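Local coordinates for protein CT_858 (PDB 3DOR) that is a secreted chlamydial protease, probably a serine endopeptidase, that forms a dimer in its mature state, at residues H16-Q19 and V20-P24; T26-E29 and Q30-W34; V127-T130 and L131-S134. All coordinates share one frame; numbering follows the deposited sequence.

Overall arrangement
The three contacts come in series along the chain and illustrate one principle, the way side chains secure the end of a helix. Contact 1 lies where helix 2-20 gives way to the loop before helix 25-32, and contact 2 is that second helix running into its C-terminal turn. Their centres are 13 Å apart and they touch, Tyr22 packing on Lys28; both also meet the second subunit, so this N-terminal pair of helices takes part in the dimer. Contact 3 lies at the C-terminal end of helix 124-130 of the PDZ domain. Its centre is 20 Å from that of contact 2, with nearest atoms about 7 Å apart, and no other chain reaches it.

Contact 1 (H16-Q19 and V20-P24); sequences HLLQ and VKYAP
Leu17 and Lys21 close the last turn of helix 2-20 through a strong backbone bond, Lys21 N to Leu17 O at 2.8 Å with an N-H...O angle of 162°, before Lys21 itself departs from helical geometry. One residue earlier the hold is slacker: Val20 N divides its proton between two carbonyls, His16 O and Leu17 O, and both bonds are weak. Two side-chain pairs flank this helix end. On one flank the imidazole of His16, with CG anti to the backbone N (chi1 178°), brings its outer end to Val20, where NE2 lies 3.4 Å from Val20 CG2 and CE1 follows at 3.6 Å. Gln9 and Arg504 of the second subunit pack on His16 and Val20 respectively, which places this pair at the dimer interface. On the other flank Leu18 and Tyr22 lie side by side and point the same way, the CD2 branch of the leucine 4.0 Å from Tyr22 CG. Pro24 CG rests over one face of the same phenol ring, offset toward its rim, and Tyr22 OH is hydrogen-bonded to Asp71. The phenol is thereby held at its root, on a face and at its hydroxyl. At the carbonyl of Leu18 a water bridges the broken spiral: it donates to Leu18 O at 2.6 Å and to Tyr22 O at 2.9 Å, although other acceptors in reach compete for its protons. Leu512 of strand 507-518 backs Leu17 and Leu18. The chemistry implies a graded exit from the helix, in which the regular backbone bonds end at Lys21, a water spans the break from Leu18 O in the last turn to Tyr22 O beyond it, and apolar contacts together with the Asp71 bond fix the direction in which the chain leaves.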
loop_
_atom_site.group_PDB
_atom_site.type_symbol
_atom_site.label_atom_id
_atom_site.label_comp_id
_atom_site.label_asym_id
_atom_site.label_seq_id
_atom_site.Cartn_x
_atom_site.Cartn_y
_atom_site.Cartn_z
ATOM N N HIS B 16 -3.168 16.020 -13.158
ATOM C CA HIS B 16 -2.454 16.726 -12.105
ATOM C C HIS B 16 -1.264 15.907 -11.610
ATOM O O HIS B 16 -0.230 16.462 -11.251
ATOM C CB HIS B 16 -3.396 17.066 -10.942
ATOM C CG HIS B 16 -2.709 17.753 -9.807
ATOM N ND1 HIS B 16 -2.438 17.120 -8.611
ATOM C CD2 HIS B 16 -2.158 18.987 -9.716
ATOM C CE1 HIS B 16 -1.744 17.932 -7.835
ATOM N NE2 HIS B 16 -1.560 19.072 -8.481
ATOM N N LEU B 17 -1.399 14.587 -11.597
ATOM C CA LEU B 17 -0.292 13.736 -11.162
ATOM C C LEU B 17 0.873 13.901 -12.145
ATOM O O LEU B 17 2.041 13.886 -11.757
ATOM C CB LEU B 17 -0.722 12.262 -11.113
ATOM C CG LEU B 17 -1.840 11.876 -10.138
ATOM C CD1 LEU B 17 -2.057 10.367 -10.166
ATOM C CD2 LEU B 17 -1.481 12.333 -8.738
ATOM N N LEU B 18 0.538 14.080 -13.421
ATOM C CA LEU B 18 1.549 14.249 -14.461
ATOM C C LEU B 18 2.382 15.520 -14.330
ATOM O O LEU B 18 3.455 15.625 -14.928
ATOM C CB LEU B 18 0.890 14.201 -15.839
ATOM C CG LEU B 18 0.204 12.867 -16.136
ATOM C CD1 LEU B 18 -0.335 12.875 -17.552
ATOM C CD2 LEU B 18 1.195 11.727 -15.946
ATOM N N GLN B 19 1.899 16.493 -13.562
ATOM C CA GLN B 19 2.654 17.726 -13.371
ATOM C C GLN B 19 3.372 17.755 -12.033
ATOM O O GLN B 19 4.320 18.511 -11.841
ATOM C CB GLN B 19 1.731 18.941 -13.480
ATOM C CG GLN B 19 1.178 19.115 -14.871
ATOM C CD GLN B 19 0.650 20.496 -15.127
ATOM O OE1 GLN B 19 -0.347 20.911 -14.538
ATOM N NE2 GLN B 19 1.317 21.227 -16.014
ATOM N N VAL B 20 2.933 16.909 -11.113
ATOM C CA VAL B 20 3.524 16.878 -9.789
ATOM C C VAL B 20 4.486 15.722 -9.528
ATOM O O VAL B 20 5.427 15.865 -8.746
ATOM C CB VAL B 20 2.403 16.877 -8.720
ATOM C CG1 VAL B 20 2.972 16.594 -7.351
ATOM C CG2 VAL B 20 1.703 18.225 -8.727
ATOM N N LYS B 21 4.261 14.587 -10.178
ATOM C CA LYS B 21 5.119 13.429 -9.962
ATOM C C LYS B 21 5.482 12.598 -11.196
ATOM O O LYS B 21 5.601 11.379 -11.102
ATOM C CB LYS B 21 4.477 12.501 -8.928
ATOM C CG LYS B 21 4.970 12.691 -7.519
ATOM C CD LYS B 21 6.448 12.374 -7.404
ATOM C CE LYS B 21 6.761 11.718 -6.068
ATOM N NZ LYS B 21 6.231 10.308 -6.001
ATOM N N TYR B 22 5.641 13.231 -12.352
ATOM C CA TYR B 22 6.017 12.473 -13.540
ATOM C C TYR B 22 7.298 13.074 -14.086
ATOM O O TYR B 22 7.277 14.028 -14.870
ATOM C CB TYR B 22 4.915 12.516 -14.588
ATOM C CG TYR B 22 5.198 11.606 -15.756
ATOM C CD1 TYR B 22 5.179 10.217 -15.608
ATOM C CD2 TYR B 22 5.533 12.132 -17.000
ATOM C CE1 TYR B 22 5.491 9.377 -16.672
ATOM C CE2 TYR B 22 5.848 11.309 -18.065
ATOM C CZ TYR B 22 5.830 9.934 -17.899
ATOM O OH TYR B 22 6.202 9.129 -18.949
ATOM N N ALA B 23 8.419 12.508 -13.650
ATOM C CA ALA B 23 9.741 12.992 -14.029
ATOM C C ALA B 23 10.055 13.076 -15.514
ATOM O O ALA B 23 10.711 14.013 -15.948
ATOM C CB ALA B 23 10.817 12.166 -13.323
ATOM N N PRO B 24 9.609 12.098 -16.312
ATOM C CA PRO B 24 9.916 12.166 -17.749
ATOM C C PRO B 24 9.118 13.151 -18.599
ATOM O O PRO B 24 9.237 13.153 -19.825
ATOM C CB PRO B 24 9.747 10.718 -18.217
ATOM C CG PRO B 24 8.813 10.135 -17.241
ATOM C CD PRO B 24 9.135 10.761 -15.920
HETATM O O HOH W 1 5.751 16.235 -13.793
#

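Contact 2 (T26-E29 and Q30-W34); sequences TWKE and QYLGW
Trp27 and Tyr31, one turn apart on helix 25-32, make the tight aromatic step of this contact. Tyr31 CB sits over one face of the indole, 3.9 Å from the centroid of its five-membered ring. The two ring planes are only 13° from parallel, yet the offset between them leaves little ring-on-ring overlap; the closer contact is the CH-pi one from the Tyr31 methylene. With CG of both residues anti to the backbone N (chi1 165° and 176°), the two side chains leave the helix on the same flank. Beneath them Tyr31 N bonds to Trp27 O at 2.7 Å. Phe524 meets Trp27, and Lys137 lies against Tyr31 in a cation-pi contact.

A second close-packed group gathers at the helix end. The indole of Trp34 folds back so that Glu29 CG meets its edge, 3.5 Å from CE3, while Lys28 CB approaches the same atom at 3.7 Å. Lys28 runs alongside Leu32 and carries its ammonium inward to a salt bridge with Glu526 and a hydrogen bond with Asn70 O. By contrast, the flank of Thr26 and Gln30 is loose within the helix itself, although Pro204 and Leu206 of the second subunit reach these two residues: Gln30 is exposed, its amide leads away from the preceding turn, and the weak bond from Gln30 N to Thr26 O is stretched to 3.4 Å.

At the terminus Lys28 O accepts Leu32 N at 2.8 Å and, weakly and across six residues, Trp34 N at 3.3 Å, while Gly33 N makes a weak bond to Glu29 O. With Gly33, of positive phi, the first residue to leave helical geometry, this is a glycine-terminated helix C-cap, resembling the alpha-L type.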
loop_
_atom_site.group_PDB
_atom_site.type_symbol
_atom_site.label_atom_id
_atom_site.label_comp_id
_atom_site.label_asym_id
_atom_site.label_seq_id
_atom_site.Cartn_x
_atom_site.Cartn_y
_atom_site.Cartn_z
ATOM N N THR B 26 9.382 16.441 -19.219
ATOM C CA THR B 26 10.202 17.255 -20.104
ATOM C C THR B 26 10.773 16.435 -21.264
ATOM O O THR B 26 10.955 16.939 -22.369
ATOM C CB THR B 26 11.359 17.893 -19.325
ATOM O OG1 THR B 26 10.848 18.477 -18.121
ATOM C CG2 THR B 26 12.025 18.984 -20.154
ATOM N N TRP B 27 11.059 15.168 -21.002
ATOM C CA TRP B 27 11.607 14.289 -22.024
ATOM C C TRP B 27 10.571 13.940 -23.091
ATOM O O TRP B 27 10.883 13.906 -24.280
ATOM C CB TRP B 27 12.144 13.009 -21.372
ATOM C CG TRP B 27 12.394 11.911 -22.338
ATOM C CD1 TRP B 27 11.554 10.883 -22.646
ATOM C CD2 TRP B 27 13.555 11.742 -23.156
ATOM N NE1 TRP B 27 12.121 10.079 -23.606
ATOM C CE2 TRP B 27 13.351 10.584 -23.937
ATOM C CE3 TRP B 27 14.753 12.456 -23.303
ATOM C CZ2 TRP B 27 14.297 10.123 -24.858
ATOM C CZ3 TRP B 27 15.695 11.996 -24.222
ATOM C CH2 TRP B 27 15.458 10.837 -24.985
ATOM N N LYS B 28 9.339 13.679 -22.667
ATOM C CA LYS B 28 8.269 13.335 -23.597
ATOM C C LYS B 28 7.920 14.503 -24.526
ATOM O O LYS B 28 7.607 14.309 -25.706
ATOM C CB LYS B 28 7.032 12.900 -22.811
ATOM C CG LYS B 28 7.301 11.739 -21.843
ATOM C CD LYS B 28 7.772 10.481 -22.583
ATOM C CE LYS B 28 8.028 9.327 -21.619
ATOM N NZ LYS B 28 8.370 8.068 -22.341
ATOM N N GLU B 29 7.965 15.717 -23.992
ATOM C CA GLU B 29 7.654 16.891 -24.794
ATOM C C GLU B 29 8.674 16.993 -25.919
ATOM O O GLU B 29 8.327 17.298 -27.054
ATOM C CB GLU B 29 7.685 18.155 -23.922
ATOM C CG GLU B 29 6.772 18.033 -22.714
ATOM C CD GLU B 29 6.908 19.165 -21.713
ATOM O OE1 GLU B 29 8.047 19.542 -21.368
ATOM O OE2 GLU B 29 5.861 19.664 -21.253
ATOM N N GLN B 30 9.932 16.698 -25.613
ATOM C CA GLN B 30 10.961 16.789 -26.630
ATOM C C GLN B 30 11.098 15.548 -27.503
ATOM O O GLN B 30 11.316 15.661 -28.706
ATOM C CB GLN B 30 12.310 17.104 -25.995
ATOM C CG GLN B 30 13.384 17.380 -27.024
ATOM C CD GLN B 30 14.709 17.767 -26.403
ATOM O OE1 GLN B 30 15.547 16.910 -26.109
ATOM N NE2 GLN B 30 14.905 19.068 -26.190
ATOM N N TYR B 31 10.980 14.367 -26.903
ATOM C CA TYR B 31 11.122 13.123 -27.648
ATOM C C TYR B 31 9.898 12.802 -28.499
ATOM O O TYR B 31 10.021 12.257 -29.595
ATOM C CB TYR B 31 11.403 11.965 -26.682
ATOM C CG TYR B 31 11.472 10.605 -27.342
ATOM C CD1 TYR B 31 12.530 10.259 -28.191
ATOM C CD2 TYR B 31 10.472 9.667 -27.122
ATOM C CE1 TYR B 31 12.578 8.995 -28.803
ATOM C CE2 TYR B 31 10.510 8.425 -27.718
ATOM C CZ TYR B 31 11.561 8.092 -28.557
ATOM O OH TYR B 31 11.552 6.850 -29.146
ATOM N N LEU B 32 8.722 13.150 -27.991
ATOM C CA LEU B 32 7.466 12.897 -28.692
ATOM C C LEU B 32 6.770 14.155 -29.225
ATOM O O LEU B 32 5.876 14.054 -30.061
ATOM C CB LEU B 32 6.480 12.189 -27.763
ATOM C CG LEU B 32 6.892 10.895 -27.061
ATOM C CD1 LEU B 32 5.762 10.462 -26.145
ATOM C CD2 LEU B 32 7.189 9.809 -28.087
ATOM N N GLY B 33 7.168 15.332 -28.747
ATOM C CA GLY B 33 6.499 16.548 -29.181
ATOM C C GLY B 33 5.157 16.544 -28.468
ATOM O O GLY B 33 4.185 17.193 -28.872
ATOM N N TRP B 34 5.121 15.779 -27.382
ATOM C CA TRP B 34 3.941 15.620 -26.555
ATOM C C TRP B 34 3.674 16.863 -25.706
ATOM O O TRP B 34 4.607 17.562 -25.306
ATOM C CB TRP B 34 4.149 14.401 -25.655
ATOM C CG TRP B 34 3.180 14.259 -24.535
ATOM C CD1 TRP B 34 1.971 13.631 -24.566
ATOM C CD2 TRP B 34 3.359 14.731 -23.194
ATOM N NE1 TRP B 34 1.384 13.676 -23.319
ATOM C CE2 TRP B 34 2.214 14.349 -22.462
ATOM C CE3 TRP B 34 4.375 15.442 -22.543
ATOM C CZ2 TRP B 34 2.060 14.649 -21.102
ATOM C CZ3 TRP B 34 4.221 15.742 -21.186
ATOM C CH2 TRP B 34 3.069 15.345 -20.485
#

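Contact 3 (V127-T130 and L131-S134); sequences VLAT and LYGS
Tyr132 lays one face of its ring against the backbone of Ala129, the central feature of this helix end. Ala129 CA stands 3.5 Å from the ring centroid and 15° off the normal, a CH-pi contact over the face, and the methyl adds a touch at the rim, CB to Tyr132 CE2 at 3.9 Å. The carbonyl of Leu128 comes over the same face, with Leu128 O 3.3 Å from Tyr132 CD1. The ring is placed there by a first torsion of -64°, which sets CG beside the backbone N and folds the phenol back beneath the last turn. Its far end is fixed by a hydrogen bond from the hydroxyl to Glu143 of helix 140-150, and the ring of His136 stacks on it.

Leu131 takes a different course. Its CB lies close to Leu128 O, and its CD1 branch meets Leu128 CD2 at 4.3 Å in a light apolar contact, while Thr149 of helix 140-150 adds to its packing. On the outer side Thr130 turns OG1 back to Val127 O, a bond whose 2.5 Å length is suspiciously short, so that its detail is doubtful.

The backbone bonds have tightened from the alpha spacing to three residues: Leu131 N reaches Leu128 O at 2.7 Å and Tyr132 N reaches Ala129 O at 3.1 Å. Such i-to-i+3 bonds mark a turn of 3-10 character, here at the C-terminal end of helix 124-130 in the PDZ domain, which Tyr132 joins to helix 140-150.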
loop_
_atom_site.group_PDB
_atom_site.type_symbol
_atom_site.label_atom_id
_atom_site.label_comp_id
_atom_site.label_asym_id
_atom_site.label_seq_id
_atom_site.Cartn_x
_atom_site.Cartn_y
_atom_site.Cartn_z
ATOM N N VAL B 127 -3.265 -4.846 -38.283
ATOM C CA VAL B 127 -3.914 -5.227 -37.039
ATOM C C VAL B 127 -3.072 -4.725 -35.870
ATOM O O VAL B 127 -3.599 -4.164 -34.913
ATOM C CB VAL B 127 -4.071 -6.759 -36.945
ATOM C CG1 VAL B 127 -4.715 -7.145 -35.623
ATOM C CG2 VAL B 127 -4.915 -7.254 -38.108
ATOM N N LEU B 128 -1.760 -4.921 -35.960
ATOM C CA LEU B 128 -0.857 -4.478 -34.910
ATOM C C LEU B 128 -0.918 -2.972 -34.705
ATOM O O LEU B 128 -0.938 -2.504 -33.570
ATOM C CB LEU B 128 0.582 -4.901 -35.225
ATOM C CG LEU B 128 0.913 -6.348 -34.854
ATOM C CD1 LEU B 128 2.307 -6.717 -35.333
ATOM C CD2 LEU B 128 0.809 -6.510 -33.340
ATOM N N ALA B 129 -0.951 -2.219 -35.802
ATOM C CA ALA B 129 -1.010 -0.765 -35.727
ATOM C C ALA B 129 -2.225 -0.299 -34.933
ATOM O O ALA B 129 -2.176 0.728 -34.258
ATOM C CB ALA B 129 -1.041 -0.164 -37.128
ATOM N N THR B 130 -3.324 -1.040 -35.020
ATOM C CA THR B 130 -4.507 -0.654 -34.271
ATOM C C THR B 130 -4.198 -0.790 -32.781
ATOM O O THR B 130 -4.876 -0.203 -31.940
ATOM C CB THR B 130 -5.724 -1.555 -34.593
ATOM O OG1 THR B 130 -5.506 -2.868 -34.064
ATOM C CG2 THR B 130 -5.948 -1.648 -36.090
ATOM N N LEU B 131 -3.158 -1.554 -32.459
ATOM C CA LEU B 131 -2.786 -1.776 -31.066
ATOM C C LEU B 131 -1.701 -0.842 -30.540
ATOM O O LEU B 131 -1.362 -0.885 -29.359
ATOM C CB LEU B 131 -2.351 -3.234 -30.876
ATOM C CG LEU B 131 -3.434 -4.248 -31.255
ATOM C CD1 LEU B 131 -2.866 -5.666 -31.198
ATOM C CD2 LEU B 131 -4.615 -4.104 -30.310
ATOM N N TYR B 132 -1.157 -0.001 -31.406
ATOM C CA TYR B 132 -0.113 0.932 -30.993
ATOM C C TYR B 132 -0.661 2.039 -30.095
ATOM O O TYR B 132 -1.870 2.244 -30.014
ATOM C CB TYR B 132 0.532 1.590 -32.215
ATOM C CG TYR B 132 1.271 0.662 -33.154
ATOM C CD1 TYR B 132 1.687 -0.609 -32.747
ATOM C CD2 TYR B 132 1.614 1.085 -34.440
ATOM C CE1 TYR B 132 2.431 -1.433 -33.598
ATOM C CE2 TYR B 132 2.355 0.273 -35.295
ATOM C CZ TYR B 132 2.762 -0.982 -34.868
ATOM O OH TYR B 132 3.514 -1.768 -35.708
ATOM N N GLY B 133 0.242 2.760 -29.441
ATOM C CA GLY B 133 -0.158 3.864 -28.584
ATOM C C GLY B 133 -0.320 5.122 -29.423
ATOM O O GLY B 133 -0.083 5.092 -30.627
ATOM N N SER B 134 -0.700 6.228 -28.790
ATOM C CA SER B 134 -0.916 7.499 -29.481
ATOM C C SER B 134 0.330 8.108 -30.102
ATOM O O SER B 134 0.268 8.682 -31.185
ATOM C CB SER B 134 -1.517 8.524 -28.516
ATOM O OG SER B 134 -2.705 8.030 -27.934
#